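PDB 2OF8: avidin-related protein 4/5 from Gallus gallus, which probably binds biotin with high affinity, as other avidins do, and here holds the biotin 4-nitroanilide BNI. Local coordinates for residues T32-V37 against G42-S47; T75-Q80 against N116-L121. The protein carries 2 engineered substitutions. All coordinates share one frame; numbering follows the deposited sequence.

Interaction 1 (T32-V37 against G42-S47); sequences TYLTAV and GNITLS. With BNI (5-(2-oxo-hexahydro-thieno[3,4-D]imidazol-6-yl)-pentanoic acid (4-nitro-phenyl)-amide), chain C.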
ATOM      1  N   THR A  32      11.280 -20.829  -5.760  1.00  9.43           N
ATOM      2  CA  THR A  32      11.016 -21.063  -4.354  1.00  9.32           C
ATOM      3  C   THR A  32      11.455 -19.859  -3.548  1.00  8.50           C
ATOM      4  O   THR A  32      12.293 -19.067  -3.969  1.00  9.51           O
ATOM      5  CB  THR A  32      11.761 -22.304  -3.842  1.00 10.38           C
ATOM      6  OG1 THR A  32      13.170 -22.097  -3.977  1.00 12.17           O
ATOM      7  CG2 THR A  32      11.435 -23.548  -4.675  1.00 11.90           C
ATOM      8  N   TYR A  33      10.874 -19.750  -2.365  1.00  8.24           N
ATOM      9  CA  TYR A  33      11.086 -18.611  -1.490  1.00  7.82           C
ATOM     10  C   TYR A  33      11.248 -19.143  -0.073  1.00  7.63           C
ATOM     11  O   TYR A  33      10.372 -19.845   0.424  1.00  7.96           O
ATOM     12  CB  TYR A  33       9.891 -17.649  -1.568  1.00  7.80           C
ATOM     13  CG  TYR A  33      10.200 -16.234  -1.132  1.00  7.41           C
ATOM     14  CD1 TYR A  33      10.326 -15.904   0.213  1.00  7.18           C
ATOM     15  CD2 TYR A  33      10.357 -15.220  -2.061  1.00  7.40           C
ATOM     16  CE1 TYR A  33      10.611 -14.597   0.610  1.00  6.92           C
ATOM     17  CE2 TYR A  33      10.640 -13.918  -1.677  1.00  7.38           C
ATOM     18  CZ  TYR A  33      10.772 -13.607  -0.349  1.00  6.85           C
ATOM     19  OH  TYR A  33      11.050 -12.306  -0.006  1.00  7.35           O
ATOM     20  N   LEU A  34      12.363 -18.805   0.567  1.00  7.43           N
ATOM     21  CA  LEU A  34      12.625 -19.132   1.961  1.00  7.70           C
ATOM     22  C   LEU A  34      12.630 -17.817   2.733  1.00  7.12           C
ATOM     23  O   LEU A  34      13.597 -17.055   2.679  1.00  7.49           O
ATOM     24  CB  LEU A  34      13.954 -19.871   2.121  1.00  8.22           C
ATOM     25  CG  LEU A  34      14.196 -20.422   3.530  1.00  9.05           C
ATOM     26  CD1 LEU A  34      13.152 -21.438   3.928  1.00 10.43           C
ATOM     27  CD2 LEU A  34      15.590 -21.037   3.620  1.00 10.04           C
ATOM     28  N   THR A  35      11.519 -17.515   3.388  1.00  6.96           N
ATOM     29  CA  THR A  35      11.442 -16.291   4.161  1.00  6.94           C
ATOM     30  C   THR A  35      12.243 -16.401   5.452  1.00  6.80           C
ATOM     31  O   THR A  35      12.244 -17.440   6.107  1.00  7.40           O
ATOM     32  CB  THR A  35       9.990 -15.870   4.440  1.00  6.67           C
ATOM     33  OG1 THR A  35      10.012 -14.628   5.165  1.00  6.72           O
ATOM     34  CG2 THR A  35       9.201 -16.898   5.281  1.00  7.36           C
ATOM     35  N   ALA A  36      12.922 -15.315   5.811  1.00  7.03           N
ATOM     36  CA  ALA A  36      13.651 -15.251   7.075  1.00  7.57           C
ATOM     37  C   ALA A  36      12.720 -14.997   8.255  1.00  7.48           C
ATOM     38  O   ALA A  36      13.095 -15.282   9.395  1.00  8.80           O
ATOM     39  CB  ALA A  36      14.725 -14.172   7.017  1.00  8.05           C
ATOM     40  N   VAL A  37      11.542 -14.431   7.978  1.00  7.35           N
ATOM     41  CA  VAL A  37      10.607 -13.984   8.998  1.00  7.64           C
ATOM     42  C   VAL A  37       9.188 -14.465   8.687  1.00  7.37           C
ATOM     43  O   VAL A  37       8.816 -14.679   7.530  1.00  7.17           O
ATOM     44  CB  VAL A  37      10.595 -12.438   9.142  1.00  7.89           C
ATOM     45  CG1 VAL A  37      11.936 -11.948   9.677  1.00  9.39           C
ATOM     46  CG2 VAL A  37      10.242 -11.743   7.824  1.00  7.92           C
ATOM     47  N   GLY A  42       8.980 -20.543  13.667  1.00 14.47           N
ATOM     48  CA  GLY A  42       9.234 -21.956  13.887  1.00 14.69           C
ATOM     49  C   GLY A  42       8.600 -22.852  12.835  1.00 14.72           C
ATOM     50  O   GLY A  42       9.042 -23.984  12.634  1.00 16.11           O
ATOM     51  N   ASN A  43       7.562 -22.356  12.165  1.00 14.04           N
ATOM     52  CA  ASN A  43       6.836 -23.120  11.156  1.00 13.51           C
ATOM     53  C   ASN A  43       7.341 -22.940   9.724  1.00 11.49           C
ATOM     54  O   ASN A  43       6.830 -23.585   8.813  1.00 11.37           O
ATOM     55  CB  ASN A  43       5.346 -22.746  11.180  1.00 14.21           C
ATOM     56  CG  ASN A  43       4.643 -23.190  12.444  1.00 16.46           C
ATOM     57  OD1 ASN A  43       5.114 -24.074  13.159  1.00 18.82           O
ATOM     58  ND2 ASN A  43       3.495 -22.581  12.721  1.00 17.99           N
ATOM     59  N   ILE A  44       8.315 -22.061   9.499  1.00 10.19           N
ATOM     60  CA  ILE A  44       8.674 -21.696   8.129  1.00  9.26           C
ATOM     61  C   ILE A  44       9.190 -22.900   7.345  1.00  8.98           C
ATOM     62  O   ILE A  44      10.042 -23.649   7.824  1.00  9.91           O
ATOM     63  CB  ILE A  44       9.734 -20.578   8.099  1.00  8.38           C
ATOM     64  CG1 ILE A  44       9.138 -19.263   8.607  1.00  8.50           C
ATOM     65  CG2 ILE A  44      10.271 -20.387   6.681  1.00  9.12           C
ATOM     66  CD1 ILE A  44      10.167 -18.227   8.993  1.00  8.70           C
ATOM     67  N   THR A  45       8.654 -23.066   6.143  1.00  9.38           N
ATOM     68  CA  THR A  45       9.156 -24.039   5.179  1.00  9.75           C
ATOM     69  C   THR A  45       9.298 -23.368   3.816  1.00  9.12           C
ATOM     70  O   THR A  45       8.623 -22.370   3.512  1.00  9.32           O
ATOM     71  CB  THR A  45       8.220 -25.249   5.040  1.00 10.18           C
ATOM     72  OG1 THR A  45       6.923 -24.795   4.621  1.00 10.93           O
ATOM     73  CG2 THR A  45       8.047 -25.969   6.386  1.00 11.86           C
ATOM     74  N   LEU A  46      10.180 -23.922   2.998  1.00  9.66           N
ATOM     75  CA  LEU A  46      10.375 -23.474   1.631  1.00  9.61           C
ATOM     76  C   LEU A  46       9.040 -23.478   0.897  1.00  9.27           C
ATOM     77  O   LEU A  46       8.285 -24.445   0.985  1.00 10.28           O
ATOM     78  CB  LEU A  46      11.366 -24.406   0.933  1.00 10.18           C
ATOM     79  CG  LEU A  46      11.883 -23.945  -0.429  1.00 11.04           C
ATOM     80  CD1 LEU A  46      12.729 -22.681  -0.303  1.00 11.35           C
ATOM     81  CD2 LEU A  46      12.662 -25.060  -1.096  1.00 12.50           C
ATOM     82  N   SER A  47       8.742 -22.399   0.183  1.00  8.46           N
ATOM     83  CA  SER A  47       7.434 -22.208  -0.423  1.00  8.29           C
ATOM     84  C   SER A  47       7.563 -21.846  -1.896  1.00  8.15           C
ATOM     85  O   SER A  47       8.502 -21.175  -2.300  1.00  9.12           O
ATOM     86  CB  SER A  47       6.697 -21.113   0.340  1.00  8.22           C
ATOM     87  OG  SER A  47       6.424 -21.526   1.676  1.00  9.11           O
TER
HETATM   88  C1  BNI C 502       3.434 -15.049   7.187  1.00  9.79           C
HETATM   89  C10 BNI C 502       3.998 -15.833   5.994  1.00  8.62           C
HETATM   90  C9  BNI C 502       5.402 -15.382   5.607  1.00  7.63           C
HETATM   91  C8  BNI C 502       5.415 -13.938   5.128  1.00  7.30           C
HETATM   92  C7  BNI C 502       6.827 -13.407   4.995  1.00  6.97           C
HETATM   93  C2  BNI C 502       6.825 -11.910   4.512  1.00  6.51           C
HETATM   94  C6  BNI C 502       6.884 -10.000   2.845  1.00  6.35           C
HETATM   95  C4  BNI C 502       8.197 -11.185   4.643  1.00  6.41           C
HETATM   96  C5  BNI C 502       8.177  -9.991   3.670  1.00  6.11           C
HETATM   97  C3  BNI C 502       9.985 -11.342   3.203  1.00  5.94           C
HETATM   98  O2  BNI C 502       4.136 -14.759   8.151  1.00 11.38           O
HETATM   99  O3  BNI C 502      11.033 -11.764   2.648  1.00  6.61           O
HETATM  100  N1  BNI C 502       9.354 -10.217   2.869  1.00  6.53           N
HETATM  101  N2  BNI C 502       9.344 -11.951   4.194  1.00  6.25           N
HETATM  102  S1  BNI C 502       6.430 -11.758   2.732  1.00  6.45           S
HETATM  103  N17 BNI C 502       2.173 -14.616   7.145  1.00 11.15           N
HETATM  104  C18 BNI C 502       1.405 -13.945   8.061  1.00 13.34           C
HETATM  105  C20 BNI C 502       0.069 -14.365   8.343  1.00 15.29           C
HETATM  106  C21 BNI C 502      -0.720 -13.639   9.302  1.00 18.47           C
HETATM  107  C22 BNI C 502      -0.153 -12.488   9.995  1.00 19.93           C
HETATM  108  C23 BNI C 502       1.188 -12.069   9.715  1.00 17.79           C
HETATM  109  C24 BNI C 502       1.970 -12.785   8.763  1.00 15.53           C
HETATM  110  N25 BNI C 502      -1.002 -11.748  11.007  1.00 23.57           N
HETATM  111  O26 BNI C 502      -2.126 -12.086  11.240  1.00 26.31           O
HETATM  112  O27 BNI C 502      -0.578 -10.800  11.599  1.00 26.22           O
HETATM  113  O   HOH W   1       9.466 -19.688   3.053  1.00  8.09           O
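Tyr33 and Ser47 meet as an antiparallel hydrogen-bonded pair: Tyr33 N donates to Ser47 O at 2.8 Å, and Ser47 N donates to Tyr33 O at 3.0 Å. The backbones stay close at Leu34 and Leu46 and part only at Thr35 and Ile44, whose CA atoms are 7.3 Å apart. A water joins them there, donating to Tyr33 O and Thr45 O and accepting from Thr35 N. Ile44 reaches back across the widened part. From its CB, one branch places CG2 anti to the backbone N, 3.6 Å from Thr35 O and against Thr35 CG2; the other runs through CG1, 4.1 Å from Thr35 CG2, to the tip CD1, which meets Thr35 O at 3.6 Å and Val37 C. The segments form the base of the loop between neighbouring strands 28-34 and 47-53 of the avidin barrel, beside the ureido end of the biotin pocket. Toward the strand end, Leu46 CD1 packs against Thr32 CB and Leu34 CB. Two hydroxyls face the ligand. Thr35 OG1, turned anti to its own N (chi1 -178°), accepts BNI N2 at 2.9 Å, nearly straight at 173°, and gives its own proton to a lone pair of Val37 O. A valine here would keep a methyl against Ile44 but would probably leave BNI N2 without its acceptor and Val37 O without its donor. Tyr33 OH donates to BNI O3 at 2.7 Å, and O3 sits at the edge of the ring in its plane. Val37 also packs on Trp108 of the second subunit.

Interaction 2 (T75-Q80 against N116-L121); sequences TVFTGQ and NNFTRL. With BNI (5-(2-oxo-hexahydro-thieno[3,4-D]imidazol-6-yl)-pentanoic acid (4-nitro-phenyl)-amide), chain C.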
ATOM      1  N   THR A  75       1.542 -13.932  -0.244  1.00  5.97           N
ATOM      2  CA  THR A  75       2.173 -12.646  -0.563  1.00  5.98           C
ATOM      3  C   THR A  75       2.310 -12.475  -2.061  1.00  5.70           C
ATOM      4  O   THR A  75       2.633 -13.422  -2.768  1.00  6.87           O
ATOM      5  CB  THR A  75       3.545 -12.525   0.096  1.00  6.18           C
ATOM      6  OG1 THR A  75       3.364 -12.686   1.503  1.00  6.42           O
ATOM      7  CG2 THR A  75       4.173 -11.137  -0.125  1.00  6.90           C
ATOM      8  N   VAL A  76       2.089 -11.251  -2.539  1.00  5.60           N
ATOM      9  CA  VAL A  76       2.469 -10.870  -3.891  1.00  5.69           C
ATOM     10  C   VAL A  76       3.545  -9.788  -3.824  1.00  5.60           C
ATOM     11  O   VAL A  76       3.511  -8.910  -2.958  1.00  5.96           O
ATOM     12  CB  VAL A  76       1.270 -10.399  -4.736  1.00  5.77           C
ATOM     13  CG1 VAL A  76       0.305 -11.554  -4.983  1.00  6.32           C
ATOM     14  CG2 VAL A  76       0.544  -9.222  -4.095  1.00  6.09           C
ATOM     15  N   PHE A  77       4.501  -9.887  -4.743  1.00  5.81           N
ATOM     16  CA  PHE A  77       5.582  -8.928  -4.917  1.00  5.93           C
ATOM     17  C   PHE A  77       5.496  -8.364  -6.328  1.00  5.85           C
ATOM     18  O   PHE A  77       5.262  -9.112  -7.284  1.00  6.23           O
ATOM     19  CB  PHE A  77       6.957  -9.595  -4.801  1.00  6.40           C
ATOM     20  CG  PHE A  77       7.323 -10.064  -3.422  1.00  6.47           C
ATOM     21  CD1 PHE A  77       6.821 -11.256  -2.926  1.00  7.20           C
ATOM     22  CD2 PHE A  77       8.223  -9.356  -2.637  1.00  6.76           C
ATOM     23  CE1 PHE A  77       7.189 -11.727  -1.665  1.00  7.50           C
ATOM     24  CE2 PHE A  77       8.598  -9.831  -1.371  1.00  7.49           C
ATOM     25  CZ  PHE A  77       8.068 -11.009  -0.894  1.00  7.56           C
ATOM     26  N   THR A  78       5.746  -7.071  -6.479  1.00  6.24           N
ATOM     27  CA  THR A  78       5.958  -6.503  -7.804  1.00  6.17           C
ATOM     28  C   THR A  78       7.109  -5.522  -7.749  1.00  6.15           C
ATOM     29  O   THR A  78       7.392  -4.931  -6.708  1.00  8.00           O
ATOM     30  CB  THR A  78       4.653  -5.884  -8.332  1.00  6.74           C
ATOM     31  OG1 THR A  78       4.798  -5.518  -9.710  1.00  6.93           O
ATOM     32  CG2 THR A  78       4.269  -4.613  -7.583  1.00  7.60           C
ATOM     33  N   GLY A  79       7.788  -5.343  -8.863  1.00  6.25           N
ATOM     34  CA  GLY A  79       8.948  -4.482  -8.878  1.00  6.63           C
ATOM     35  C   GLY A  79       9.599  -4.435 -10.230  1.00  5.95           C
ATOM     36  O   GLY A  79       9.012  -4.817 -11.245  1.00  6.28           O
ATOM     37  N   GLN A  80      10.837  -3.961 -10.219  1.00  6.07           N
ATOM     38  CA  GLN A  80      11.610  -3.787 -11.434  1.00  6.47           C
ATOM     39  C   GLN A  80      13.044  -4.236 -11.178  1.00  6.52           C
ATOM     40  O   GLN A  80      13.582  -4.048 -10.081  1.00  6.89           O
ATOM     41  CB  GLN A  80      11.541  -2.320 -11.901  1.00  6.48           C
ATOM     42  CG  GLN A  80      12.160  -2.069 -13.261  1.00  7.07           C
ATOM     43  CD  GLN A  80      11.881  -0.694 -13.874  1.00  6.86           C
ATOM     44  OE1 GLN A  80      12.340  -0.434 -15.004  1.00  9.18           O
ATOM     45  NE2 GLN A  80      11.168   0.164 -13.189  1.00  5.91           N
ATOM     46  N   ASN A 116      10.877  -4.642  -0.323  1.00  6.48           N
ATOM     47  CA  ASN A 116      12.098  -5.430  -0.212  1.00  6.67           C
ATOM     48  C   ASN A 116      13.011  -5.093  -1.370  1.00  6.73           C
ATOM     49  O   ASN A 116      12.560  -4.938  -2.499  1.00  7.55           O
ATOM     50  CB  ASN A 116      11.836  -6.947  -0.257  1.00  6.85           C
ATOM     51  CG  ASN A 116      11.427  -7.546   1.077  1.00  6.75           C
ATOM     52  OD1 ASN A 116      10.394  -8.205   1.162  1.00  7.11           O
ATOM     53  ND2 ASN A 116      12.267  -7.387   2.105  1.00  7.28           N
ATOM     54  N   ASN A 117      14.302  -5.034  -1.078  1.00  7.05           N
ATOM     55  CA  ASN A 117      15.335  -4.880  -2.081  1.00  7.54           C
ATOM     56  C   ASN A 117      16.101  -6.192  -2.150  1.00  7.46           C
ATOM     57  O   ASN A 117      16.500  -6.716  -1.114  1.00  8.48           O
ATOM     58  CB  ASN A 117      16.234  -3.710  -1.672  1.00  9.01           C
ATOM     59  CG  ASN A 117      15.443  -2.421  -1.447  1.00 11.01           C
ATOM     60  OD1 ASN A 117      14.589  -2.085  -2.248  1.00 12.54           O
ATOM     61  ND2 ASN A 117      15.718  -1.712  -0.349  1.00 13.35           N
ATOM     62  N   PHE A 118      16.271  -6.730  -3.358  1.00  7.80           N
ATOM     63  CA  PHE A 118      16.971  -7.996  -3.562  1.00  8.13           C
ATOM     64  C   PHE A 118      18.249  -7.769  -4.365  1.00  8.41           C
ATOM     65  O   PHE A 118      18.267  -6.997  -5.328  1.00  8.92           O
ATOM     66  CB  PHE A 118      16.137  -9.020  -4.345  1.00  8.12           C
ATOM     67  CG  PHE A 118      14.865  -9.486  -3.673  1.00  7.60           C
ATOM     68  CD1 PHE A 118      14.775 -10.762  -3.131  1.00  7.84           C
ATOM     69  CD2 PHE A 118      13.730  -8.688  -3.661  1.00  7.78           C
ATOM     70  CE1 PHE A 118      13.594 -11.216  -2.568  1.00  8.19           C
ATOM     71  CE2 PHE A 118      12.543  -9.141  -3.094  1.00  7.69           C
ATOM     72  CZ  PHE A 118      12.478 -10.400  -2.545  1.00  8.12           C
ATOM     73  N   THR A 119      19.303  -8.484  -3.982  1.00  8.95           N
ATOM     74  CA  THR A 119      20.526  -8.560  -4.776  1.00 10.70           C
ATOM     75  C   THR A 119      20.913 -10.025  -4.954  1.00 11.27           C
ATOM     76  O   THR A 119      20.452 -10.897  -4.225  1.00 10.13           O
ATOM     77  CB  THR A 119      21.676  -7.776  -4.117  1.00 11.52           C
ATOM     78  OG1 THR A 119      21.834  -8.192  -2.762  1.00 13.24           O
ATOM     79  CG2 THR A 119      21.354  -6.285  -4.033  1.00 13.08           C
ATOM     80  N   ARG A 120      21.757 -10.293  -5.940  1.00 13.74           N
ATOM     81  CA  ARG A 120      22.105 -11.668  -6.277  1.00 13.15           C
ATOM     82  C   ARG A 120      22.958 -12.297  -5.188  1.00 13.54           C
ATOM     83  O   ARG A 120      23.789 -11.641  -4.562  1.00 13.47           O
ATOM     84  CB  ARG A 120      22.821 -11.737  -7.630  1.00 13.64           C
ATOM     85  CG  ARG A 120      21.894 -11.582  -8.837  1.00 15.45           C
ATOM     86  CD  ARG A 120      22.535 -12.074 -10.123  1.00 17.37           C
ATOM     87  NE  ARG A 120      21.728 -11.900 -11.330  1.00 19.15           N
ATOM     88  CZ  ARG A 120      20.694 -12.664 -11.685  1.00 20.12           C
ATOM     89  NH1 ARG A 120      20.058 -12.427 -12.820  1.00 20.34           N
ATOM     90  NH2 ARG A 120      20.271 -13.648 -10.905  1.00 20.84           N
ATOM     91  N   LEU A 121      22.736 -13.576  -4.944  1.00 14.46           N
ATOM     92  CA  LEU A 121      23.491 -14.255  -3.897  1.00 16.58           C
ATOM     93  C   LEU A 121      24.983 -14.273  -4.225  1.00 18.15           C
ATOM     94  O   LEU A 121      25.820 -13.924  -3.382  1.00 18.88           O
ATOM     95  CB  LEU A 121      22.953 -15.663  -3.663  1.00 16.91           C
ATOM     96  CG  LEU A 121      23.738 -16.511  -2.662  1.00 18.08           C
ATOM     97  CD1 LEU A 121      23.822 -15.816  -1.307  1.00 19.01           C
ATOM     98  CD2 LEU A 121      23.115 -17.891  -2.531  1.00 19.48           C
TER
HETATM   99  C1  BNI C 502       3.434 -15.049   7.187  1.00  9.79           C
HETATM  100  C10 BNI C 502       3.998 -15.833   5.994  1.00  8.62           C
HETATM  101  C9  BNI C 502       5.402 -15.382   5.607  1.00  7.63           C
HETATM  102  C8  BNI C 502       5.415 -13.938   5.128  1.00  7.30           C
HETATM  103  C7  BNI C 502       6.827 -13.407   4.995  1.00  6.97           C
HETATM  104  C2  BNI C 502       6.825 -11.910   4.512  1.00  6.51           C
HETATM  105  C6  BNI C 502       6.884 -10.000   2.845  1.00  6.35           C
HETATM  106  C4  BNI C 502       8.197 -11.185   4.643  1.00  6.41           C
HETATM  107  C5  BNI C 502       8.177  -9.991   3.670  1.00  6.11           C
HETATM  108  C3  BNI C 502       9.985 -11.342   3.203  1.00  5.94           C
HETATM  109  O2  BNI C 502       4.136 -14.759   8.151  1.00 11.38           O
HETATM  110  O3  BNI C 502      11.033 -11.764   2.648  1.00  6.61           O
HETATM  111  N1  BNI C 502       9.354 -10.217   2.869  1.00  6.53           N
HETATM  112  N2  BNI C 502       9.344 -11.951   4.194  1.00  6.25           N
HETATM  113  S1  BNI C 502       6.430 -11.758   2.732  1.00  6.45           S
HETATM  114  N17 BNI C 502       2.173 -14.616   7.145  1.00 11.15           N
HETATM  115  C18 BNI C 502       1.405 -13.945   8.061  1.00 13.34           C
HETATM  116  C20 BNI C 502       0.069 -14.365   8.343  1.00 15.29           C
HETATM  117  C21 BNI C 502      -0.720 -13.639   9.302  1.00 18.47           C
HETATM  118  C22 BNI C 502      -0.153 -12.488   9.995  1.00 19.93           C
HETATM  119  C23 BNI C 502       1.188 -12.069   9.715  1.00 17.79           C
HETATM  120  C24 BNI C 502       1.970 -12.785   8.763  1.00 15.53           C
HETATM  121  N25 BNI C 502      -1.002 -11.748  11.007  1.00 23.57           N
HETATM  122  O26 BNI C 502      -2.126 -12.086  11.240  1.00 26.31           O
HETATM  123  O27 BNI C 502      -0.578 -10.800  11.599  1.00 26.22           O
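Phe77 brings one corner of its ring, CE2, against both Asn116 and Phe118, and the touching surface of just 96 Å² is confined to these three buried residues. Its CG lies anti to the carbonyl carbon (chi1 -70°), which carries the ring toward both partners. CE2 is 3.5 Å from Asn116 OD1, which lies at the ring edge in its plane, the ring and amide planes being 27° apart. The same CE2 meets Phe118 CZ at 4.1 Å, approaching the edge of the Phe118 ring, and the two side chains cross at about a right angle. Strands 74-83 and 111-120 are not neighbours in the sheet: strand 89-98 runs between them, so the contact spans the interior of the avidin beta-barrel next to the ureido-thioether ring system of the ligand. Asn116 OD1 accepts BNI N1 at 2.8 Å and 165°, while ND2 donates to Asn13 OD1, which fixes which way the amide is turned. Phe77 CZ lies 4.0 Å from BNI S1, and Thr75 OG1 comes within 3.4 Å of the same sulfur. Away from this core the segments diverge, and toward the solvent side partly exposed Arg120 forms a salt bridge with Glu89.

Overall arrangement
Along the chain from the N terminus, interaction 1 comes first: 32-37 runs off the end of strand 28-34, four residues intervene, and 42-47 leads back into strand 47-53, closing a short local loop. Interaction 2 opens only afterwards, at 75-80, and closes at 116-121 after 35 residues that include the whole of strand 89-98. The two are therefore in series, neither nested nor crossed. One ties consecutive strands at a loop base, the other joins non-adjacent strands through the interior. They meet in space all the same: Tyr33 OH lies 3.4 Å from Phe77 CZ and 3.5 Å from Phe118 CZ, and both contacts reach the same BNI.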